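Local coordinates for regulatory protein RecX (PDB 3D5L), which probably modulates the activity of the recombinase RecA in DNA repair, at residues 125-128 against 129-133; 155-158 against 159-163. All coordinates share one frame; numbering follows the deposited sequence.

Contact 1 of 2, residues 125-128 against 129-133; sequences DLKG and PGIIR
Lys127 and Gly128 meet Ile131 and Ile132 in a local helix-start contact, where the loop after helix 110-124 turns into helix 129-138. Gly128 is the N-cap, and its carbonyl oxygen opens the helical bonding. Ile132 N reaches Gly128 O at 3.0 Å, with an N-H...O angle of 158°. Ile131 N adds a weak second bond to the same oxygen. Pro129 fills the first helical turn, a place where a ring without an N-H costs no backbone bond.

The turn lies within the second three-helix domain of RecX, between two of its helices. Beside the cap, the aliphatic part of Lys127 crosses Ile131 at about a right angle, its CD 3.6 Å from Ile131 CG2. The lysine chain then bends at chi4 (-58°), bringing NZ to Asp125 OD1 in a long salt bridge of 3.6 Å. Ile132 CG1, anti to its carbonyl carbon (chi1 -55°), sits 3.0 Å from Gly128 O. Ile132 CD1 lies 4.1 Å from Lys127 CB, and the same isoleucine packs on Tyr117, Val118 and Met121 of helix 110-124. An alanine in place of Ile132 would probably open a gap against helix 110-124 and strip Gly128 O and Lys127 CB of their carbon neighbours.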
loop_
_atom_site.group_PDB
_atom_site.type_symbol
_atom_site.label_atom_id
_atom_site.label_comp_id
_atom_site.label_asym_id
_atom_site.label_seq_id
_atom_site.Cartn_x
_atom_site.Cartn_y
_atom_site.Cartn_z
ATOM N N ASP A 125 19.267 -6.837 3.144
ATOM C CA ASP A 125 19.938 -5.548 3.222
ATOM C C ASP A 125 20.803 -5.302 4.453
ATOM O O ASP A 125 20.832 -6.100 5.387
ATOM C CB ASP A 125 18.891 -4.446 3.132
ATOM C CG ASP A 125 19.103 -3.539 1.951
ATOM O OD1 ASP A 125 20.259 -3.088 1.750
ATOM O OD2 ASP A 125 18.112 -3.274 1.230
ATOM N N LEU A 126 21.498 -4.167 4.441
ATOM C CA LEU A 126 22.365 -3.781 5.548
ATOM C C LEU A 126 22.040 -2.367 6.040
ATOM O O LEU A 126 22.930 -1.578 6.374
ATOM C CB LEU A 126 23.832 -3.888 5.121
ATOM C CG LEU A 126 24.275 -5.299 4.717
ATOM C CD1 LEU A 126 25.752 -5.295 4.313
ATOM C CD2 LEU A 126 24.041 -6.258 5.882
ATOM N N LYS A 127 20.749 -2.056 6.082
ATOM C CA LYS A 127 20.299 -0.752 6.548
ATOM C C LYS A 127 19.990 -0.854 8.037
ATOM O O LYS A 127 19.653 -1.926 8.537
ATOM C CB LYS A 127 19.045 -0.309 5.784
ATOM C CG LYS A 127 19.197 -0.279 4.266
ATOM C CD LYS A 127 17.918 0.231 3.601
ATOM C CE LYS A 127 17.822 -0.189 2.130
ATOM N NZ LYS A 127 18.967 0.274 1.301
ATOM N N GLY A 128 20.113 0.268 8.734
ATOM C CA GLY A 128 19.849 0.300 10.158
ATOM C C GLY A 128 18.463 0.836 10.476
ATOM O O GLY A 128 17.748 1.285 9.584
ATOM N N PRO A 129 18.053 0.792 11.748
ATOM C CA PRO A 129 16.735 1.275 12.175
ATOM C C PRO A 129 16.406 2.697 11.747
ATOM O O PRO A 129 15.302 2.966 11.300
ATOM C CB PRO A 129 16.794 1.138 13.688
ATOM C CG PRO A 129 17.623 -0.095 13.856
ATOM C CD PRO A 129 18.760 0.147 12.868
ATOM N N GLY A 130 17.361 3.606 11.907
ATOM C CA GLY A 130 17.129 4.992 11.544
ATOM C C GLY A 130 16.667 5.163 10.113
ATOM O O GLY A 130 15.759 5.940 9.842
ATOM N N ILE A 131 17.292 4.432 9.195
ATOM C CA ILE A 131 16.932 4.511 7.784
ATOM C C ILE A 131 15.631 3.760 7.486
ATOM O O ILE A 131 14.839 4.196 6.635
ATOM C CB ILE A 131 18.095 3.979 6.894
ATOM C CG1 ILE A 131 18.878 5.163 6.311
ATOM C CG2 ILE A 131 17.570 3.107 5.764
ATOM C CD1 ILE A 131 19.327 6.184 7.347
ATOM N N ILE A 132 15.416 2.640 8.179
ATOM C CA ILE A 132 14.199 1.856 7.988
ATOM C C ILE A 132 13.035 2.745 8.405
ATOM O O ILE A 132 12.046 2.865 7.687
ATOM C CB ILE A 132 14.172 0.590 8.878
ATOM C CG1 ILE A 132 15.414 -0.266 8.644
ATOM C CG2 ILE A 132 12.934 -0.230 8.557
ATOM C CD1 ILE A 132 15.345 -1.111 7.401
ATOM N N ARG A 133 13.179 3.377 9.569
ATOM C CA ARG A 133 12.165 4.272 10.124
ATOM C C ARG A 133 11.869 5.422 9.163
ATOM O O ARG A 133 10.718 5.809 8.962
ATOM C CB ARG A 133 12.637 4.840 11.471
ATOM C CG ARG A 133 11.564 5.619 12.246
ATOM C CD ARG A 133 12.114 6.216 13.552
ATOM N NE ARG A 133 12.712 5.211 14.420
ATOM C CZ ARG A 133 13.993 5.211 14.789
ATOM N NH1 ARG A 133 14.808 6.177 14.362
ATOM N NH2 ARG A 133 14.468 4.243 15.577
#

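Contact 2 of 2, residues 155-158 against 159-163; sequences PEVQ and AELAK
Val157 and Leu161 lie side by side one helical turn apart and point the same way, with Val157 CG1 4.1 Å from Leu161 CD1. Their torsions make the pairing possible: the valine holds CG1 anti to its own N (chi1 167°), whereas Leu161 has CG anti to its carbonyl carbon (chi1 -62°), which sets the leucine branch beside the valine. Leu161 CG also rests against the backbone, 3.3 Å from Val157 O, the oxygen that accepts the bond from Leu161 N.

Gln158 and Ala162, one turn apart, line another face of the helix. The glutamine chain runs extended beyond CG, and its NE2 makes a weak hydrogen bond to Phe153 O, just ahead of the helix. Ala162 ends at CB, and this methyl rests on the glutamine's backbone oxygen, 3.1 Å from Gln158 O. Both residues touch Phe194 and Val198, so this face of the helix is covered by helix 196-202 and the loop before it. Glu156 turns its carboxylate back toward the helix start, where OE2 is hydrogen-bonded to Thr154 OG1.

Four backbone bonds of the i to i+4 kind run between residues 155-158 and 159-162. The one from Ala159 N to Pro155 O is nearly straight, at 167°, and the one from Leu161 N to Val157 O measures 2.9 Å. This regular pattern, with a proline in the first turn, is that of the amino-terminal end of an alpha-helix, here helix 155-172 of the third three-helix domain of RecX.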
loop_
_atom_site.group_PDB
_atom_site.type_symbol
_atom_site.label_atom_id
_atom_site.label_comp_id
_atom_site.label_asym_id
_atom_site.label_seq_id
_atom_site.Cartn_x
_atom_site.Cartn_y
_atom_site.Cartn_z
ATOM N N PRO A 155 19.393 -5.854 19.006
ATOM C CA PRO A 155 20.812 -5.485 18.910
ATOM C C PRO A 155 21.650 -6.603 18.281
ATOM O O PRO A 155 22.644 -6.337 17.608
ATOM C CB PRO A 155 21.194 -5.202 20.361
ATOM C CG PRO A 155 19.916 -4.610 20.915
ATOM C CD PRO A 155 18.880 -5.585 20.365
ATOM N N GLU A 156 21.249 -7.853 18.495
ATOM C CA GLU A 156 21.978 -8.973 17.905
ATOM C C GLU A 156 21.875 -8.861 16.377
ATOM O O GLU A 156 22.865 -9.033 15.665
ATOM C CB GLU A 156 21.400 -10.311 18.375
ATOM C CG GLU A 156 21.177 -10.403 19.892
ATOM C CD GLU A 156 19.764 -9.992 20.305
ATOM O OE1 GLU A 156 18.838 -10.827 20.169
ATOM O OE2 GLU A 156 19.573 -8.836 20.751
ATOM N N VAL A 157 20.674 -8.564 15.877
ATOM C CA VAL A 157 20.479 -8.412 14.440
ATOM C C VAL A 157 21.221 -7.162 13.988
ATOM O O VAL A 157 21.882 -7.170 12.959
ATOM C CB VAL A 157 18.983 -8.292 14.081
ATOM C CG1 VAL A 157 18.821 -7.819 12.652
ATOM C CG2 VAL A 157 18.312 -9.639 14.239
ATOM N N GLN A 158 21.112 -6.094 14.772
ATOM C CA GLN A 158 21.789 -4.838 14.462
ATOM C C GLN A 158 23.299 -5.025 14.395
ATOM O O GLN A 158 23.936 -4.606 13.434
ATOM C CB GLN A 158 21.473 -3.778 15.516
ATOM C CG GLN A 158 20.099 -3.145 15.403
ATOM C CD GLN A 158 19.963 -1.927 16.295
ATOM O OE1 GLN A 158 20.687 -0.936 16.131
ATOM N NE2 GLN A 158 19.047 -1.996 17.255
ATOM N N ALA A 159 23.870 -5.642 15.424
ATOM C CA ALA A 159 25.308 -5.871 15.472
ATOM C C ALA A 159 25.713 -6.814 14.354
ATOM O O ALA A 159 26.812 -6.731 13.816
ATOM C CB ALA A 159 25.710 -6.463 16.822
ATOM N N GLU A 160 24.812 -7.718 14.004
ATOM C CA GLU A 160 25.087 -8.677 12.955
ATOM C C GLU A 160 25.196 -7.962 11.603
ATOM O O GLU A 160 26.159 -8.173 10.855
ATOM C CB GLU A 160 23.975 -9.723 12.928
ATOM C CG GLU A 160 24.350 -11.007 12.234
ATOM C CD GLU A 160 24.770 -10.774 10.809
ATOM O OE1 GLU A 160 23.985 -10.138 10.073
ATOM O OE2 GLU A 160 25.879 -11.215 10.427
ATOM N N LEU A 161 24.211 -7.115 11.303
ATOM C CA LEU A 161 24.178 -6.360 10.051
ATOM C C LEU A 161 25.225 -5.246 10.022
ATOM O O LEU A 161 25.711 -4.873 8.955
ATOM C CB LEU A 161 22.792 -5.739 9.830
ATOM C CG LEU A 161 21.593 -6.682 9.695
ATOM C CD1 LEU A 161 20.356 -5.866 9.412
ATOM C CD2 LEU A 161 21.826 -7.683 8.574
ATOM N N ALA A 162 25.553 -4.716 11.197
ATOM C CA ALA A 162 26.534 -3.646 11.318
ATOM C C ALA A 162 27.973 -4.155 11.165
ATOM O O ALA A 162 28.810 -3.478 10.558
ATOM C CB ALA A 162 26.364 -2.933 12.649
ATOM N N LYS A 163 28.270 -5.333 11.716
ATOM C CA LYS A 163 29.614 -5.901 11.583
ATOM C C LYS A 163 29.875 -6.115 10.093
ATOM O O LYS A 163 30.936 -5.759 9.575
ATOM C CB LYS A 163 29.723 -7.249 12.309
ATOM C CG LYS A 163 29.671 -7.170 13.823
ATOM C CD LYS A 163 29.522 -8.564 14.455
ATOM C CE LYS A 163 29.352 -8.468 15.977
ATOM N NZ LYS A 163 29.091 -9.785 16.638
#

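Contact 1 closes before contact 2 opens along the chain, and their centres lie about 11 Å apart. The loop ahead of helix 129-138 and its first residue, Pro129, pack on the first turns of helix 155-172. The two contacts belong to successive three-helix domains, and the touching is packing, with methyl groups set against backbone carbonyl oxygens. Leu126 CD2 comes within 3.8 Å of Leu161 O, while Leu161 CD2 approaches Asp125 O at 3.7 Å. Elsewhere, Pro129 CG lies 3.8 Å from Gln158 CD. Phe153, in the loop between helices 143-149 and 155-172, touches both contacts, meeting Pro129 and Ile132 of contact 1 and Leu161 of contact 2.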